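PDB 2CYB: tyrosine--tRNA ligase from Archaeoglobus fulgidus, which catalyses the ATP-dependent attachment of tyrosine to tRNA(Tyr), probably activating the amino acid as Tyr-AMP before transferring it to the tRNA. Local coordinates for residues Lys127-Met141 with Lys182-Leu194. Residues are numbered along the deposited sequence; the frame is centred on the assembly and turned at random.
Sequences KMARITTLNRARRSM and KIHMLARENLPRL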
loop_
_atom_site.group_PDB
_atom_site.type_symbol
_atom_site.label_atom_id
_atom_site.label_comp_id
_atom_site.label_asym_id
_atom_site.label_seq_id
_atom_site.Cartn_x
_atom_site.Cartn_y
_atom_site.Cartn_z
ATOM N N LYS A 127 -5.600 -6.218 -5.604
ATOM C CA LYS A 127 -6.533 -5.957 -6.699
ATOM C C LYS A 127 -7.166 -4.581 -6.507
ATOM O O LYS A 127 -7.292 -3.801 -7.461
ATOM C CB LYS A 127 -7.620 -7.032 -6.733
ATOM C CG LYS A 127 -7.105 -8.406 -7.135
ATOM C CD LYS A 127 -8.210 -9.456 -7.076
ATOM C CE LYS A 127 -7.711 -10.809 -7.566
ATOM N NZ LYS A 127 -8.782 -11.846 -7.530
ATOM N N MET A 128 -7.576 -4.290 -5.277
ATOM C CA MET A 128 -8.157 -2.982 -4.970
ATOM C C MET A 128 -7.135 -1.883 -5.279
ATOM O O MET A 128 -7.472 -0.849 -5.865
ATOM C CB MET A 128 -8.549 -2.899 -3.490
ATOM C CG MET A 128 -9.887 -3.527 -3.148
ATOM S SD MET A 128 -11.261 -2.559 -3.828
ATOM C CE MET A 128 -11.251 -1.162 -2.734
ATOM N N ALA A 129 -5.883 -2.104 -4.881
ATOM C CA ALA A 129 -4.835 -1.108 -5.125
ATOM C C ALA A 129 -4.593 -0.882 -6.610
ATOM O O ALA A 129 -4.294 0.231 -7.030
ATOM C CB ALA A 129 -3.519 -1.528 -4.442
ATOM N N ARG A 130 -4.714 -1.945 -7.402
ATOM C CA ARG A 130 -4.498 -1.860 -8.842
ATOM C C ARG A 130 -5.583 -1.048 -9.556
ATOM O O ARG A 130 -5.316 -0.428 -10.587
ATOM C CB ARG A 130 -4.434 -3.275 -9.432
ATOM C CG ARG A 130 -4.587 -3.355 -10.949
ATOM C CD ARG A 130 -3.393 -2.782 -11.669
ATOM N NE ARG A 130 -3.512 -2.927 -13.121
ATOM C CZ ARG A 130 -4.098 -2.042 -13.922
ATOM N NH1 ARG A 130 -4.153 -2.264 -15.230
ATOM N NH2 ARG A 130 -4.620 -0.929 -13.424
ATOM N N ILE A 131 -6.798 -1.038 -9.010
ATOM C CA ILE A 131 -7.889 -0.299 -9.652
ATOM C C ILE A 131 -8.262 1.019 -8.981
ATOM O O ILE A 131 -9.179 1.709 -9.423
ATOM C CB ILE A 131 -9.164 -1.181 -9.778
ATOM C CG1 ILE A 131 -9.762 -1.474 -8.397
ATOM C CG2 ILE A 131 -8.799 -2.507 -10.439
ATOM C CD1 ILE A 131 -11.117 -2.187 -8.445
ATOM N N THR A 132 -7.541 1.380 -7.926
ATOM C CA THR A 132 -7.819 2.617 -7.209
ATOM C C THR A 132 -6.703 3.645 -7.429
ATOM O O THR A 132 -5.541 3.371 -7.155
ATOM C CB THR A 132 -7.957 2.334 -5.694
ATOM O OG1 THR A 132 -8.992 1.366 -5.486
ATOM C CG2 THR A 132 -8.291 3.610 -4.936
ATOM N N THR A 133 -7.042 4.824 -7.944
ATOM C CA THR A 133 -6.018 5.843 -8.144
ATOM C C THR A 133 -5.504 6.323 -6.788
ATOM O O THR A 133 -6.233 6.316 -5.793
ATOM C CB THR A 133 -6.563 7.085 -8.907
ATOM O OG1 THR A 133 -7.575 7.727 -8.119
ATOM C CG2 THR A 133 -7.143 6.680 -10.245
ATOM N N LEU A 134 -4.235 6.714 -6.743
ATOM C CA LEU A 134 -3.656 7.239 -5.515
ATOM C C LEU A 134 -4.484 8.463 -5.087
ATOM O O LEU A 134 -4.747 8.674 -3.913
ATOM C CB LEU A 134 -2.202 7.655 -5.751
ATOM C CG LEU A 134 -1.519 8.361 -4.574
ATOM C CD1 LEU A 134 -1.579 7.474 -3.321
ATOM C CD2 LEU A 134 -0.076 8.684 -4.942
ATOM N N ASN A 135 -4.896 9.258 -6.068
ATOM C CA ASN A 135 -5.688 10.451 -5.808
ATOM C C ASN A 135 -6.968 10.147 -5.020
ATOM O O ASN A 135 -7.257 10.793 -4.010
ATOM C CB ASN A 135 -6.054 11.118 -7.134
ATOM C CG ASN A 135 -6.761 12.440 -6.946
ATOM O OD1 ASN A 135 -7.419 12.935 -7.860
ATOM N ND2 ASN A 135 -6.620 13.027 -5.764
ATOM N N ARG A 136 -7.730 9.164 -5.485
ATOM C CA ARG A 136 -8.975 8.789 -4.829
ATOM C C ARG A 136 -8.705 8.284 -3.411
ATOM O O ARG A 136 -9.424 8.622 -2.470
ATOM C CB ARG A 136 -9.685 7.708 -5.653
ATOM C CG ARG A 136 -11.075 7.305 -5.155
ATOM C CD ARG A 136 -12.135 8.343 -5.519
ATOM N NE ARG A 136 -13.484 7.946 -5.112
ATOM C CZ ARG A 136 -14.147 6.896 -5.596
ATOM N NH1 ARG A 136 -15.370 6.625 -5.157
ATOM N NH2 ARG A 136 -13.595 6.115 -6.516
ATOM N N ALA A 137 -7.656 7.480 -3.258
ATOM C CA ALA A 137 -7.308 6.944 -1.951
ATOM C C ALA A 137 -6.893 8.052 -0.990
ATOM O O ALA A 137 -7.341 8.102 0.160
ATOM C CB ALA A 137 -6.180 5.935 -2.096
ATOM N N ARG A 138 -6.029 8.940 -1.465
ATOM C CA ARG A 138 -5.549 10.036 -0.639
ATOM C C ARG A 138 -6.712 10.923 -0.196
ATOM O O ARG A 138 -6.800 11.308 0.971
ATOM C CB ARG A 138 -4.528 10.864 -1.415
ATOM C CG ARG A 138 -3.728 11.827 -0.559
ATOM C CD ARG A 138 -2.850 12.708 -1.434
ATOM N NE ARG A 138 -1.748 13.329 -0.699
ATOM C CZ ARG A 138 -1.880 13.998 0.442
ATOM N NH1 ARG A 138 -3.072 14.140 1.006
ATOM N NH2 ARG A 138 -0.816 14.549 1.009
ATOM N N ARG A 139 -7.606 11.247 -1.123
ATOM C CA ARG A 139 -8.744 12.093 -0.778
ATOM C C ARG A 139 -9.703 11.428 0.210
ATOM O O ARG A 139 -10.290 12.102 1.057
ATOM C CB ARG A 139 -9.497 12.535 -2.044
ATOM C CG ARG A 139 -8.708 13.540 -2.878
ATOM C CD ARG A 139 -9.512 14.155 -4.026
ATOM N NE ARG A 139 -9.354 13.437 -5.291
ATOM C CZ ARG A 139 -10.160 12.467 -5.715
ATOM N NH1 ARG A 139 -9.926 11.875 -6.881
ATOM N NH2 ARG A 139 -11.207 12.097 -4.988
ATOM N N SER A 140 -9.850 10.108 0.131
ATOM C CA SER A 140 -10.750 9.420 1.050
ATOM C C SER A 140 -10.225 9.497 2.481
ATOM O O SER A 140 -10.991 9.410 3.445
ATOM C CB SER A 140 -10.906 7.946 0.643
ATOM O OG SER A 140 -9.766 7.183 1.020
ATOM N N MET A 141 -8.917 9.684 2.619
ATOM C CA MET A 141 -8.286 9.725 3.932
ATOM C C MET A 141 -8.092 11.116 4.528
ATOM O O MET A 141 -7.535 11.243 5.615
ATOM C CB MET A 141 -6.928 9.024 3.867
ATOM C CG MET A 141 -7.017 7.518 3.636
ATOM S SD MET A 141 -7.748 6.740 5.054
ATOM C CE MET A 141 -6.454 6.932 6.209
ATOM N N LYS A 182 -16.207 9.143 2.194
ATOM C CA LYS A 182 -15.431 8.904 0.988
ATOM C C LYS A 182 -14.917 7.476 0.904
ATOM O O LYS A 182 -14.875 6.899 -0.181
ATOM C CB LYS A 182 -14.268 9.896 0.880
ATOM C CG LYS A 182 -14.734 11.329 0.635
ATOM C CD LYS A 182 -13.690 12.136 -0.114
ATOM C CE LYS A 182 -14.191 13.545 -0.411
ATOM N NZ LYS A 182 -13.170 14.384 -1.104
ATOM N N ILE A 183 -14.520 6.908 2.038
ATOM C CA ILE A 183 -14.051 5.534 2.045
ATOM C C ILE A 183 -15.232 4.628 1.688
ATOM O O ILE A 183 -15.096 3.698 0.897
ATOM C CB ILE A 183 -13.461 5.148 3.420
ATOM C CG1 ILE A 183 -12.139 5.895 3.639
ATOM C CG2 ILE A 183 -13.237 3.639 3.489
ATOM C CD1 ILE A 183 -11.518 5.684 5.028
ATOM N N HIS A 184 -16.404 4.915 2.245
ATOM C CA HIS A 184 -17.569 4.105 1.930
ATOM C C HIS A 184 -17.969 4.233 0.465
ATOM O O HIS A 184 -18.421 3.261 -0.138
ATOM C CB HIS A 184 -18.743 4.466 2.843
ATOM C CG HIS A 184 -18.605 3.930 4.232
ATOM N ND1 HIS A 184 -19.479 4.252 5.246
ATOM C CD2 HIS A 184 -17.699 3.077 4.769
ATOM C CE1 HIS A 184 -19.116 3.620 6.351
ATOM N NE2 HIS A 184 -18.040 2.901 6.087
ATOM N N MET A 185 -17.810 5.412 -0.126
ATOM C CA MET A 185 -18.167 5.537 -1.537
ATOM C C MET A 185 -17.177 4.727 -2.372
ATOM O O MET A 185 -17.550 4.102 -3.371
ATOM C CB MET A 185 -18.167 6.999 -1.983
ATOM C CG MET A 185 -19.244 7.850 -1.310
ATOM S SD MET A 185 -20.923 7.167 -1.484
ATOM C CE MET A 185 -21.116 6.329 0.100
ATOM N N LEU A 186 -15.913 4.738 -1.961
ATOM C CA LEU A 186 -14.896 3.977 -2.672
ATOM C C LEU A 186 -15.274 2.494 -2.619
ATOM O O LEU A 186 -15.128 1.771 -3.603
ATOM C CB LEU A 186 -13.523 4.210 -2.026
ATOM C CG LEU A 186 -12.322 3.368 -2.472
ATOM C CD1 LEU A 186 -12.106 3.499 -3.966
ATOM C CD2 LEU A 186 -11.083 3.833 -1.724
ATOM N N ALA A 187 -15.767 2.045 -1.468
ATOM C CA ALA A 187 -16.176 0.655 -1.304
ATOM C C ALA A 187 -17.334 0.340 -2.253
ATOM O O ALA A 187 -17.302 -0.657 -2.985
ATOM C CB ALA A 187 -16.601 0.397 0.139
ATOM N N ARG A 188 -18.351 1.197 -2.249
ATOM C CA ARG A 188 -19.517 1.001 -3.113
ATOM C C ARG A 188 -19.136 0.923 -4.593
ATOM O O ARG A 188 -19.735 0.168 -5.359
ATOM C CB ARG A 188 -20.537 2.141 -2.912
ATOM C CG ARG A 188 -21.287 2.093 -1.578
ATOM C CD ARG A 188 -22.202 3.308 -1.403
ATOM N NE ARG A 188 -23.247 3.402 -2.429
ATOM C CZ ARG A 188 -24.397 2.729 -2.408
ATOM N NH1 ARG A 188 -24.678 1.895 -1.417
ATOM N NH2 ARG A 188 -25.280 2.904 -3.382
ATOM N N GLU A 189 -18.132 1.693 -4.989
ATOM C CA GLU A 189 -17.703 1.723 -6.380
ATOM C C GLU A 189 -16.737 0.601 -6.776
ATOM O O GLU A 189 -16.841 0.047 -7.872
ATOM C CB GLU A 189 -17.068 3.084 -6.690
ATOM C CG GLU A 189 -16.685 3.288 -8.143
ATOM C CD GLU A 189 -16.110 4.667 -8.407
ATOM O OE1 GLU A 189 -16.799 5.667 -8.122
ATOM O OE2 GLU A 189 -14.966 4.753 -8.903
ATOM N N ASN A 190 -15.821 0.252 -5.877
ATOM C CA ASN A 190 -14.814 -0.767 -6.166
ATOM C C ASN A 190 -15.109 -2.213 -5.790
ATOM O O ASN A 190 -14.656 -3.124 -6.484
ATOM C CB ASN A 190 -13.485 -0.359 -5.527
ATOM C CG ASN A 190 -12.782 0.724 -6.309
ATOM O OD1 ASN A 190 -13.400 1.438 -7.095
ATOM N ND2 ASN A 190 -11.482 0.860 -6.089
ATOM N N LEU A 191 -15.845 -2.435 -4.704
ATOM C CA LEU A 191 -16.137 -3.801 -4.282
ATOM C C LEU A 191 -16.795 -4.654 -5.367
ATOM O O LEU A 191 -16.461 -5.825 -5.516
ATOM C CB LEU A 191 -16.990 -3.816 -3.014
ATOM C CG LEU A 191 -16.245 -3.364 -1.745
ATOM C CD1 LEU A 191 -17.124 -3.574 -0.536
ATOM C CD2 LEU A 191 -14.956 -4.156 -1.589
ATOM N N PRO A 192 -17.724 -4.078 -6.147
ATOM C CA PRO A 192 -18.341 -4.911 -7.182
ATOM C C PRO A 192 -17.315 -5.423 -8.195
ATOM O O PRO A 192 -17.471 -6.513 -8.743
ATOM C CB PRO A 192 -19.366 -3.973 -7.818
ATOM C CG PRO A 192 -19.751 -3.061 -6.678
ATOM C CD PRO A 192 -18.393 -2.764 -6.062
ATOM N N ARG A 193 -16.265 -4.638 -8.433
ATOM C CA ARG A 193 -15.230 -5.023 -9.384
ATOM C C ARG A 193 -14.462 -6.242 -8.895
ATOM O O ARG A 193 -13.773 -6.905 -9.674
ATOM C CB ARG A 193 -14.267 -3.868 -9.633
ATOM C CG ARG A 193 -14.912 -2.644 -10.263
ATOM C CD ARG A 193 -15.370 -2.918 -11.685
ATOM N NE ARG A 193 -15.852 -1.703 -12.338
ATOM C CZ ARG A 193 -16.065 -1.589 -13.641
ATOM N NH1 ARG A 193 -15.839 -2.623 -14.449
ATOM N NH2 ARG A 193 -16.493 -0.433 -14.141
ATOM N N LEU A 194 -14.577 -6.534 -7.602
ATOM C CA LEU A 194 -13.903 -7.688 -7.032
ATOM C C LEU A 194 -14.900 -8.805 -6.761
ATOM O O LEU A 194 -14.591 -9.777 -6.076
ATOM C CB LEU A 194 -13.169 -7.297 -5.742
ATOM C CG LEU A 194 -11.788 -6.658 -5.953
ATOM C CD1 LEU A 194 -11.919 -5.356 -6.718
ATOM C CD2 LEU A 194 -11.126 -6.408 -4.608
HETATM O O HOH W 1 -14.326 8.138 -2.565
HETATM O O HOH W 2 -11.021 14.984 0.487
HETATM O O HOH W 3 -13.756 8.759 4.302
#
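Arg136 and Glu189 form a salt bridge that joins helix 134-140, in the connective insertion between the halves of the class I Rossmann fold, to helix 181-190, which follows strand 173-177. The bond from Arg136 NH2 to Glu189 OE2 is weak, 3.1 Å long and bent to 135° at the hydrogen. Arg136 sets off with CG anti to the backbone N (chi1 -175°) and bends at chi2, which carries the guanidinium across Leu186. Leu186 CD1 lies over one face of that group, offset toward its rim. Water 1 accepts from Arg136 NE at 2.7 Å and donates to Lys182 O.

The two helices run roughly antiparallel, at 142°, and their axes approach to 9.3 Å. Their backbones come nearest at Ser140 CA and Lys182 CA, 4.7 Å apart. Next to this point, Ile183 CD1 packs on Met141 SD. Ile183 also touches Gln162, and Met141 touches Tyr158. Gln162 and Tyr158 bind tyrosine, so this end backs the amino acid pocket.

The other end involves helix 119-131 and the turn after it. There Thr132 CG2 meets Leu186 CD1 tip to tip, and Thr132 OG1 donates to Met128 O. Residues 127-141 also meet the second subunit, where Leu134 packs on its counterpart. Ile131 CD1 rests on Leu194 CD1. Met128 bends at chi2 and chi3, laying SD 3.6 Å from Asn190 CB, while its CG presses tightly on Leu194 CD2 at 3.5 Å.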